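PDB 3O0D: triacylglycerol lipase from Yarrowia lipolytica, which probably hydrolyses the ester bonds of triacylglycerols, as an extracellular, glycosylated lipase of the alpha/beta-hydrolase fold. Local coordinates for residues Leu24-Tyr29 with Gly44-His49; Val201-Leu204 with Gln208-Pro211; Ile250-Pro253 with Pro257-Ser260. All coordinates share one frame; numbering follows the deposited sequence.

Interaction 1: Leu24-Tyr29 with Gly44-His49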
ATOM      1  N   LEU A  24     -10.005   4.721  -2.829  1.00  8.41           N
ATOM      2  CA  LEU A  24     -10.270   4.143  -1.520  1.00  9.59           C
ATOM      3  C   LEU A  24      -9.168   4.615  -0.538  1.00  8.36           C
ATOM      4  O   LEU A  24      -9.487   4.888   0.654  1.00 11.38           O
ATOM      5  CB  LEU A  24     -10.285   2.617  -1.554  1.00  9.56           C
ATOM      6  CG  LEU A  24     -11.616   2.189  -2.210  1.00  9.54           C
ATOM      7  CD1 LEU A  24     -11.441   0.658  -2.604  1.00 12.58           C
ATOM      8  CD2 LEU A  24     -12.973   2.395  -1.400  1.00 10.47           C
ATOM      9  N   ALA A  25      -7.933   4.569  -1.005  1.00  9.20           N
ATOM     10  CA  ALA A  25      -6.804   5.091  -0.121  1.00  9.02           C
ATOM     11  C   ALA A  25      -7.001   6.505   0.246  1.00 10.71           C
ATOM     12  O   ALA A  25      -6.719   6.891   1.423  1.00 10.37           O
ATOM     13  CB  ALA A  25      -5.505   4.944  -0.857  1.00  9.46           C
ATOM     14  N   ASN A  26      -7.440   7.348  -0.683  1.00  8.23           N
ATOM     15  CA  ASN A  26      -7.725   8.802  -0.402  1.00 10.31           C
ATOM     16  C   ASN A  26      -8.731   8.977   0.653  1.00 12.02           C
ATOM     17  O   ASN A  26      -8.552   9.805   1.557  1.00 12.59           O
ATOM     18  CB  ASN A  26      -8.069   9.473  -1.773  1.00  9.55           C
ATOM     19  CG  ASN A  26      -8.831  10.751  -1.653  1.00 18.14           C
ATOM     20  OD1 ASN A  26      -9.776  10.873  -0.889  1.00 18.06           O
ATOM     21  ND2 ASN A  26      -8.484  11.708  -2.530  1.00 23.01           N
ATOM     22  N   ILE A  27      -9.770   8.100   0.665  1.00  8.99           N
ATOM     23  CA  ILE A  27     -10.806   8.182   1.675  1.00  8.59           C
ATOM     24  C   ILE A  27     -10.237   7.918   3.125  1.00  8.45           C
ATOM     25  O   ILE A  27     -10.861   8.353   4.129  1.00 11.43           O
ATOM     26  CB  ILE A  27     -12.004   7.240   1.247  1.00  9.00           C
ATOM     27  CG1 ILE A  27     -12.610   7.901   0.003  1.00  8.46           C
ATOM     28  CG2 ILE A  27     -13.131   7.168   2.387  1.00  9.66           C
ATOM     29  CD1 ILE A  27     -13.491   6.818  -0.773  1.00 10.87           C
ATOM     30  N   GLY A  28      -9.102   7.306   3.210  1.00 10.87           N
ATOM     31  CA  GLY A  28      -8.465   7.008   4.511  1.00 13.43           C
ATOM     32  C   GLY A  28      -8.116   8.340   5.161  1.00 11.73           C
ATOM     33  O   GLY A  28      -8.085   8.398   6.409  1.00 10.95           O
ATOM     34  N   TYR A  29      -7.941   9.403   4.383  1.00 10.60           N
ATOM     35  CA  TYR A  29      -7.655  10.712   4.953  1.00 11.20           C
ATOM     36  C   TYR A  29      -8.904  11.446   5.460  1.00 11.80           C
ATOM     37  O   TYR A  29      -8.800  12.475   6.025  1.00 15.66           O
ATOM     38  CB  TYR A  29      -6.805  11.560   3.985  1.00  9.01           C
ATOM     39  CG  TYR A  29      -5.443  10.970   3.731  1.00 10.81           C
ATOM     40  CD1 TYR A  29      -4.406  11.278   4.543  1.00 10.45           C
ATOM     41  CD2 TYR A  29      -5.187  10.129   2.691  1.00 10.16           C
ATOM     42  CE1 TYR A  29      -3.187  10.770   4.358  1.00 12.42           C
ATOM     43  CE2 TYR A  29      -3.970   9.626   2.487  1.00  8.80           C
ATOM     44  CZ  TYR A  29      -2.926   9.936   3.359  1.00 11.28           C
ATOM     45  OH  TYR A  29      -1.656   9.456   3.213  1.00 11.89           O
ATOM     46  N   GLY A  44     -18.055  13.154   0.575  1.00 18.78           N
ATOM     47  CA  GLY A  44     -17.863  13.990  -0.607  1.00 18.18           C
ATOM     48  C   GLY A  44     -17.533  13.176  -1.867  1.00 18.85           C
ATOM     49  O   GLY A  44     -17.969  12.002  -2.025  1.00 18.62           O
ATOM     50  N   LEU A  45     -16.751  13.775  -2.737  1.00 18.09           N
ATOM     51  CA  LEU A  45     -16.609  13.293  -4.102  1.00 19.93           C
ATOM     52  C   LEU A  45     -16.114  11.868  -4.183  1.00 18.72           C
ATOM     53  O   LEU A  45     -16.623  11.062  -5.001  1.00 18.56           O
ATOM     54  CB  LEU A  45     -15.605  14.148  -4.850  1.00 22.21           C
ATOM     55  CG  LEU A  45     -15.558  13.902  -6.331  1.00 28.52           C
ATOM     56  CD1 LEU A  45     -16.989  13.653  -6.899  1.00 35.31           C
ATOM     57  CD2 LEU A  45     -14.878  15.216  -6.911  1.00 33.63           C
ATOM     58  N   GLN A  46     -15.105  11.529  -3.382  1.00 15.52           N
ATOM     59  CA  GLN A  46     -14.515  10.218  -3.585  1.00 13.73           C
ATOM     60  C   GLN A  46     -15.405   9.077  -3.084  1.00 13.40           C
ATOM     61  O   GLN A  46     -15.560   8.136  -3.799  1.00 11.30           O
ATOM     62  CB  GLN A  46     -13.158  10.116  -2.938  1.00 13.49           C
ATOM     63  CG  GLN A  46     -12.052  11.094  -3.477  1.00 13.43           C
ATOM     64  CD  GLN A  46     -11.773  10.992  -4.958  1.00 19.83           C
ATOM     65  OE1 GLN A  46     -11.968   9.953  -5.548  1.00 15.95           O
ATOM     66  NE2 GLN A  46     -11.290  12.092  -5.576  1.00 20.92           N
ATOM     67  N   CYS A  47     -16.050   9.196  -1.929  1.00 12.75           N
ATOM     68  CA  CYS A  47     -16.957   8.158  -1.438  1.00  9.95           C
ATOM     69  C   CYS A  47     -18.133   8.023  -2.420  1.00  9.96           C
ATOM     70  O   CYS A  47     -18.736   6.912  -2.468  1.00 10.57           O
ATOM     71  CB  CYS A  47     -17.568   8.548  -0.149  1.00 11.48           C
ATOM     72  SG  CYS A  47     -16.359   8.294   1.230  1.00 15.38           S
ATOM     73  N   ALA A  48     -18.490   9.132  -3.128  1.00  9.90           N
ATOM     74  CA  ALA A  48     -19.645   9.078  -4.058  1.00 10.82           C
ATOM     75  C   ALA A  48     -19.445   8.091  -5.206  1.00 11.50           C
ATOM     76  O   ALA A  48     -20.476   7.680  -5.793  1.00 13.73           O
ATOM     77  CB  ALA A  48     -19.989  10.450  -4.664  1.00 11.50           C
ATOM     78  N   HIS A  49     -18.246   7.670  -5.462  1.00 11.13           N
ATOM     79  CA  HIS A  49     -17.987   6.630  -6.507  1.00 11.22           C
ATOM     80  C   HIS A  49     -18.184   5.211  -6.039  1.00 10.10           C
ATOM     81  O   HIS A  49     -17.883   4.258  -6.817  1.00 10.64           O
ATOM     82  CB  HIS A  49     -16.510   6.732  -6.999  1.00 12.63           C
ATOM     83  CG  HIS A  49     -16.266   7.896  -7.883  1.00 14.51           C
ATOM     84  ND1 HIS A  49     -16.028   9.176  -7.430  1.00 17.07           N
ATOM     85  CD2 HIS A  49     -16.205   7.949  -9.240  1.00 15.73           C
ATOM     86  CE1 HIS A  49     -15.884   9.989  -8.465  1.00 18.37           C
ATOM     87  NE2 HIS A  49     -15.943   9.262  -9.567  1.00 17.23           N
TER
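Ile27 and Gln46 bring the two backbones closest, their CA atoms 6.8 Å apart, where the last part of helix 12-27 meets residues 44-49, whose middle turns like a helix but lacks its regular pattern of backbone bonds. Ile27 leans toward this segment and touches it with CG1, CG2 and CD1: CG1 lies 3.7 Å from CB of Gln46, CD1 lies against the Gln46-Cys47 peptide, and CG2 packs 3.6 Å from SG of Cys47. That sulfur is in a disulfide with Cys43, just before the segment, and meets the isoleucine as an apolar surface. Asn26 meets the aliphatic part of Gln46 instead, its OD1 3.5 Å from CG of Gln46. The two side chains cross at about a right angle with their amide planes 51° apart. Because the glutamine chain bends at chi2 (-57°), its amide turns back beside that of Asn26, and both are fixed by the C-terminus: Asn26 ND2 donates to Ile301 O and Gln46 NE2 to Ile301 OXT, while Gln46 OE1 takes a bond from Arg23. The contact thus joins the end of helix 12-27 to the loop leading into strand 53-60, with Leu24 reaching Tyr82 and Tyr29 reaching Arg86 on strand 80-87.

Interaction 2: Val201-Leu204 with Gln208-Pro211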
ATOM      1  N   VAL A 201       8.568 -12.354  -0.060  1.00 16.98           N
ATOM      2  CA  VAL A 201       7.297 -11.741  -0.508  1.00 16.99           C
ATOM      3  C   VAL A 201       7.069 -12.092  -1.996  1.00 14.93           C
ATOM      4  O   VAL A 201       5.923 -12.446  -2.354  1.00 17.53           O
ATOM      5  CB  VAL A 201       7.326 -10.257  -0.295  1.00 17.04           C
ATOM      6  CG1 VAL A 201       6.079  -9.584  -1.046  1.00 14.63           C
ATOM      7  CG2 VAL A 201       7.253  -9.974   1.219  1.00 14.12           C
ATOM      8  N   ASP A 202       8.075 -12.042  -2.843  1.00 15.14           N
ATOM      9  CA  ASP A 202       7.878 -12.343  -4.283  1.00 16.21           C
ATOM     10  C   ASP A 202       7.462 -13.849  -4.395  1.00 19.40           C
ATOM     11  O   ASP A 202       6.590 -14.210  -5.143  1.00 15.75           O
ATOM     12  CB  ASP A 202       9.126 -12.110  -5.092  1.00 16.25           C
ATOM     13  CG  ASP A 202       9.353 -10.651  -5.485  1.00 18.75           C
ATOM     14  OD1 ASP A 202       8.462  -9.808  -5.131  1.00 19.77           O
ATOM     15  OD2 ASP A 202      10.442 -10.320  -6.062  1.00 18.82           O
ATOM     16  N   LYS A 203       8.138 -14.734  -3.641  1.00 20.44           N
ATOM     17  CA  LYS A 203       7.719 -16.136  -3.712  1.00 21.62           C
ATOM     18  C   LYS A 203       6.295 -16.315  -3.245  1.00 19.62           C
ATOM     19  O   LYS A 203       5.550 -17.099  -3.830  1.00 21.98           O
ATOM     20  CB  LYS A 203       8.677 -16.988  -2.845  1.00 21.36           C
ATOM     21  CG  LYS A 203      10.038 -17.075  -3.418  1.00 26.30           C
ATOM     22  CD  LYS A 203      10.968 -18.050  -2.581  1.00 31.31           C
ATOM     23  CE  LYS A 203      12.389 -17.510  -2.529  1.00 38.42           C
ATOM     24  NZ  LYS A 203      13.544 -18.489  -2.224  1.00 39.05           N
ATOM     25  N   LEU A 204       5.904 -15.604  -2.176  1.00 19.57           N
ATOM     26  CA  LEU A 204       4.643 -15.743  -1.530  1.00 19.58           C
ATOM     27  C   LEU A 204       3.572 -15.291  -2.520  1.00 20.36           C
ATOM     28  O   LEU A 204       2.550 -15.957  -2.720  1.00 19.24           O
ATOM     29  CB  LEU A 204       4.580 -14.968  -0.211  1.00 19.88           C
ATOM     30  CG  LEU A 204       3.363 -14.958   0.682  1.00 22.29           C
ATOM     31  CD1 LEU A 204       3.109 -16.348   1.383  1.00 22.29           C
ATOM     32  CD2 LEU A 204       3.491 -13.929   1.761  1.00 24.93           C
ATOM     33  N   GLN A 208       7.655 -17.249  -7.379  1.00 24.54           N
ATOM     34  CA  GLN A 208       9.075 -17.543  -7.675  1.00 25.70           C
ATOM     35  C   GLN A 208       9.816 -16.272  -7.434  1.00 26.36           C
ATOM     36  O   GLN A 208       9.154 -15.191  -7.356  1.00 23.69           O
ATOM     37  CB  GLN A 208       9.237 -17.989  -9.118  1.00 25.82           C
ATOM     38  CG  GLN A 208       8.808 -16.945 -10.152  1.00 27.57           C
ATOM     39  CD  GLN A 208       9.021 -17.399 -11.584  1.00 35.17           C
ATOM     40  OE1 GLN A 208       9.949 -16.938 -12.276  1.00 38.20           O
ATOM     41  NE2 GLN A 208       8.168 -18.305 -12.043  1.00 35.47           N
ATOM     42  N   GLU A 209      11.146 -16.368  -7.354  1.00 25.21           N
ATOM     43  CA  GLU A 209      11.978 -15.174  -7.391  1.00 25.43           C
ATOM     44  C   GLU A 209      12.032 -14.639  -8.791  1.00 24.69           C
ATOM     45  O   GLU A 209      11.710 -15.332  -9.752  1.00 25.54           O
ATOM     46  CB  GLU A 209      13.393 -15.360  -6.817  1.00 24.91           C
ATOM     47  CG  GLU A 209      13.380 -15.770  -5.363  1.00 29.38           C
ATOM     48  CD  GLU A 209      14.767 -15.666  -4.677  1.00 34.11           C
ATOM     49  OE1 GLU A 209      15.752 -15.205  -5.289  1.00 34.11           O
ATOM     50  OE2 GLU A 209      14.857 -16.040  -3.490  1.00 37.11           O
ATOM     51  N   ASN A 210      12.346 -13.357  -8.881  1.00 24.13           N
ATOM     52  CA  ASN A 210      12.438 -12.652 -10.129  1.00 24.70           C
ATOM     53  C   ASN A 210      11.212 -12.959 -11.047  1.00 22.11           C
ATOM     54  O   ASN A 210      11.400 -13.385 -12.220  1.00 23.73           O
ATOM     55  CB  ASN A 210      13.803 -12.823 -10.807  1.00 26.24           C
ATOM     56  CG  ASN A 210      14.002 -11.821 -11.964  1.00 32.01           C
ATOM     57  OD1 ASN A 210      13.409 -10.702 -11.951  1.00 37.19           O
ATOM     58  ND2 ASN A 210      14.805 -12.215 -12.982  1.00 33.06           N
ATOM     59  N   PRO A 211      10.000 -12.722 -10.518  1.00 19.72           N
ATOM     60  CA  PRO A 211       8.722 -13.036 -11.203  1.00 17.98           C
ATOM     61  C   PRO A 211       8.448 -12.102 -12.391  1.00 19.13           C
ATOM     62  O   PRO A 211       8.893 -10.946 -12.414  1.00 18.49           O
ATOM     63  CB  PRO A 211       7.669 -12.825 -10.157  1.00 19.81           C
ATOM     64  CG  PRO A 211       8.291 -11.732  -9.222  1.00 18.24           C
ATOM     65  CD  PRO A 211       9.762 -12.179  -9.161  1.00 19.92           C
TER
HETATM   66  O   HOH W   1      12.352 -12.032  -6.349  1.00 20.93           O
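Lys203 lays its aliphatic chain alongside Glu209, the two crossing obliquely, with CE of Lys203 3.5 Å from CG of Glu209. The lysine chain is bent at chi3 (-143°), which carries its end over to the carboxylate, and NZ of Lys203 forms a salt bridge of 3.1 Å with OE2 of Glu209. The glutamate runs extended beyond CG, so its carboxylate reaches the lysine although its CB does not point straight at the helix. The other oxygen, OE1, is hydrogen-bonded to the hydroxyl of Tyr2, and the carboxylate therefore joins the lysine to the N-terminal residues. With Lys203 exposed and Glu209 partly so, solvent probably weakens the attraction between the charges.

The pair bridges helix 195-206 and the chain that folds back after it, in the alpha/beta-hydrolase fold: the polypeptide leaves the helix and returns beside Asp202 and Lys203, near the helix end, before continuing toward strand 222-227. The return brings CA of Gln208 to 4.4 Å from CA of Lys203. Between Glu209 and Pro211 the chain passes through Asn210, a residue in the left-handed conformation whose backbone N-H is taken up by a water.

One residue earlier in the helix than the lysine, Asp202 points toward the loop and meets the ring of Pro211 at about a right angle, its OD2 3.7 Å from CD of Pro211. The same water links this carboxylate to the returning backbone, donating to Asp202 OD2 at 2.6 Å and accepting from Asn210 N at 2.9 Å. OD1 of the buried aspartate accepts a hydrogen bond from the backbone N of Ser245, a residue that the Pro211 side chain also touches.

Interaction 3: Ile250-Pro253 with Pro257-Ser260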
ATOM      1  N   ILE A 250       3.284   5.468 -12.513  1.00  7.76           N
ATOM      2  CA  ILE A 250       2.551   6.546 -13.221  1.00  7.36           C
ATOM      3  C   ILE A 250       3.642   7.467 -13.744  1.00  8.75           C
ATOM      4  O   ILE A 250       4.223   8.234 -12.949  1.00 10.03           O
ATOM      5  CB  ILE A 250       1.701   7.280 -12.240  1.00  7.74           C
ATOM      6  CG1 ILE A 250       0.624   6.368 -11.621  1.00  7.11           C
ATOM      7  CG2 ILE A 250       1.012   8.483 -12.948  1.00  8.42           C
ATOM      8  CD1 ILE A 250      -0.101   7.073 -10.399  1.00  8.58           C
ATOM      9  N   ASP A 251       3.914   7.344 -15.047  1.00  9.35           N
ATOM     10  CA  ASP A 251       4.941   8.182 -15.659  1.00 10.51           C
ATOM     11  C   ASP A 251       4.291   9.469 -16.178  1.00  9.87           C
ATOM     12  O   ASP A 251       4.128   9.655 -17.416  1.00 10.36           O
ATOM     13  CB  ASP A 251       5.654   7.405 -16.769  1.00 11.67           C
ATOM     14  CG  ASP A 251       6.985   8.076 -17.182  1.00 13.84           C
ATOM     15  OD1 ASP A 251       7.205   9.236 -16.809  1.00 13.81           O
ATOM     16  OD2 ASP A 251       7.813   7.397 -17.832  1.00 16.03           O
ATOM     17  N   TRP A 252       3.942  10.358 -15.257  1.00  9.50           N
ATOM     18  CA  TRP A 252       3.177  11.608 -15.627  1.00  8.99           C
ATOM     19  C   TRP A 252       3.352  12.525 -14.467  1.00 11.25           C
ATOM     20  O   TRP A 252       3.360  12.065 -13.349  1.00 11.87           O
ATOM     21  CB  TRP A 252       1.678  11.251 -15.779  1.00  9.84           C
ATOM     22  CG  TRP A 252       0.888  12.319 -16.543  1.00 10.65           C
ATOM     23  CD1 TRP A 252      -0.084  13.145 -16.036  1.00 11.56           C
ATOM     24  CD2 TRP A 252       1.116  12.729 -17.896  1.00 10.37           C
ATOM     25  NE1 TRP A 252      -0.536  14.005 -17.048  1.00 13.05           N
ATOM     26  CE2 TRP A 252       0.153  13.736 -18.192  1.00 13.54           C
ATOM     27  CE3 TRP A 252       1.896  12.204 -18.932  1.00 12.60           C
ATOM     28  CZ2 TRP A 252       0.037  14.311 -19.474  1.00 15.04           C
ATOM     29  CZ3 TRP A 252       1.804  12.754 -20.255  1.00 13.15           C
ATOM     30  CH2 TRP A 252       0.868  13.822 -20.480  1.00 14.74           C
ATOM     31  N   PRO A 253       3.377  13.825 -14.730  1.00 11.24           N
ATOM     32  CA  PRO A 253       3.625  14.707 -13.601  1.00 12.52           C
ATOM     33  C   PRO A 253       2.426  15.032 -12.792  1.00 14.94           C
ATOM     34  O   PRO A 253       2.642  15.383 -11.615  1.00 18.69           O
ATOM     35  CB  PRO A 253       4.165  16.004 -14.252  1.00 13.34           C
ATOM     36  CG  PRO A 253       4.267  15.749 -15.675  1.00 15.20           C
ATOM     37  CD  PRO A 253       3.557  14.448 -16.051  1.00 13.28           C
ATOM     38  N   PRO A 257      -3.509  10.718 -15.029  1.00  8.67           N
ATOM     39  CA  PRO A 257      -2.595  10.500 -16.104  1.00  7.26           C
ATOM     40  C   PRO A 257      -3.359   9.905 -17.318  1.00  9.00           C
ATOM     41  O   PRO A 257      -4.416   9.190 -17.172  1.00  8.59           O
ATOM     42  CB  PRO A 257      -1.647   9.440 -15.545  1.00  8.09           C
ATOM     43  CG  PRO A 257      -2.434   8.720 -14.447  1.00 10.00           C
ATOM     44  CD  PRO A 257      -3.310   9.800 -13.867  1.00  7.27           C
ATOM     45  N   PRO A 258      -2.803  10.144 -18.496  1.00  9.01           N
ATOM     46  CA  PRO A 258      -3.277   9.420 -19.672  1.00 10.96           C
ATOM     47  C   PRO A 258      -3.035   7.883 -19.506  1.00  9.93           C
ATOM     48  O   PRO A 258      -2.130   7.401 -18.836  1.00  9.07           O
ATOM     49  CB  PRO A 258      -2.443   9.936 -20.832  1.00 14.02           C
ATOM     50  CG  PRO A 258      -1.589  10.938 -20.283  1.00 14.16           C
ATOM     51  CD  PRO A 258      -1.608  10.967 -18.784  1.00  8.98           C
ATOM     52  N   LEU A 259      -3.891   7.123 -20.196  1.00  9.29           N
ATOM     53  CA  LEU A 259      -3.741   5.656 -20.168  1.00  8.99           C
ATOM     54  C   LEU A 259      -2.377   5.194 -20.619  1.00  8.85           C
ATOM     55  O   LEU A 259      -1.863   4.248 -20.041  1.00  8.69           O
ATOM     56  CB  LEU A 259      -4.826   5.064 -21.145  1.00  7.01           C
ATOM     57  CG  LEU A 259      -4.791   3.533 -21.253  1.00  8.13           C
ATOM     58  CD1 LEU A 259      -5.034   2.874 -19.915  1.00  6.67           C
ATOM     59  CD2 LEU A 259      -6.018   3.134 -22.203  1.00  8.36           C
ATOM     60  N   SER A 260      -1.783   5.856 -21.620  1.00  9.60           N
ATOM     61  CA  SER A 260      -0.499   5.423 -22.140  1.00  9.78           C
ATOM     62  C   SER A 260       0.645   5.527 -21.083  1.00  9.40           C
ATOM     63  O   SER A 260       1.717   4.981 -21.322  1.00 10.40           O
ATOM     64  CB  SER A 260      -0.129   6.316 -23.327  1.00  9.15           C
ATOM     65  OG  SER A 260      -0.283   7.695 -22.999  1.00 11.75           O
TER
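An apolar contact rich in proline and centred on a CH-pi interaction closes the connection between strands 247-250 and 262-265, neighbouring antiparallel strands of the main mixed sheet. Pro258 sits over one face of the Trp252 indole, the two side chains crossing at about a right angle. Its CD lies 3.4 Å from the centroid of the five-membered ring of Trp252 and only 14° off the ring normal, and CG reaches over the six-membered ring, 3.8 Å from CH2 of Trp252. The opposite face carries CD of Pro253, offset toward the rim, which leaves the indole between two prolines. The first torsion of Trp252 (chi1 -163°) sets CG opposite the backbone N and swings the ring across to Pro258. Pro257 packs on the side of Ile250, at the end of strand 247-250: its CB is 3.8 Å from CB of Trp252, and its CG is 3.8 Å from CG2 of Ile250. Ile250, the last residue of its strand, is buried beside Ile225 and His227 of strand 222-227, while Asp251 makes an inverse gamma turn and is paired with Arg228. With the indole of Trp252 cut back to an alanine here, the Pro258 ring would probably lose its aromatic partner and a gap would be likely to open between Pro258 and Pro253. Proline CD is bonded to nitrogen and its hydrogens are somewhat polarised, which suits it to an electron-rich indole face; the contact probably rests on dispersion, with a small electrostatic share from the polarised C-H, and involves no formal charge.

How the interactions relate
The touching residues of interaction 1 are all buried, whereas interaction 2 reaches exposed residues, and interaction 3 has two buried and two partly exposed ones. Their centres lie about 16 to 19 Å from the centre of the chain, and none touches another; interactions 1 and 2, on opposite sides of that centre, have centres about 32 Å apart. Interactions 1 and 2 each set a loop against the end of a helix, while interaction 3 pairs two parts of one connection between strands. Their chemistry follows: aliphatic and disulfide packing beside amides tied to the C-terminus in interaction 1, charge and a bridging water in interaction 2, and proline-indole packing in interaction 3.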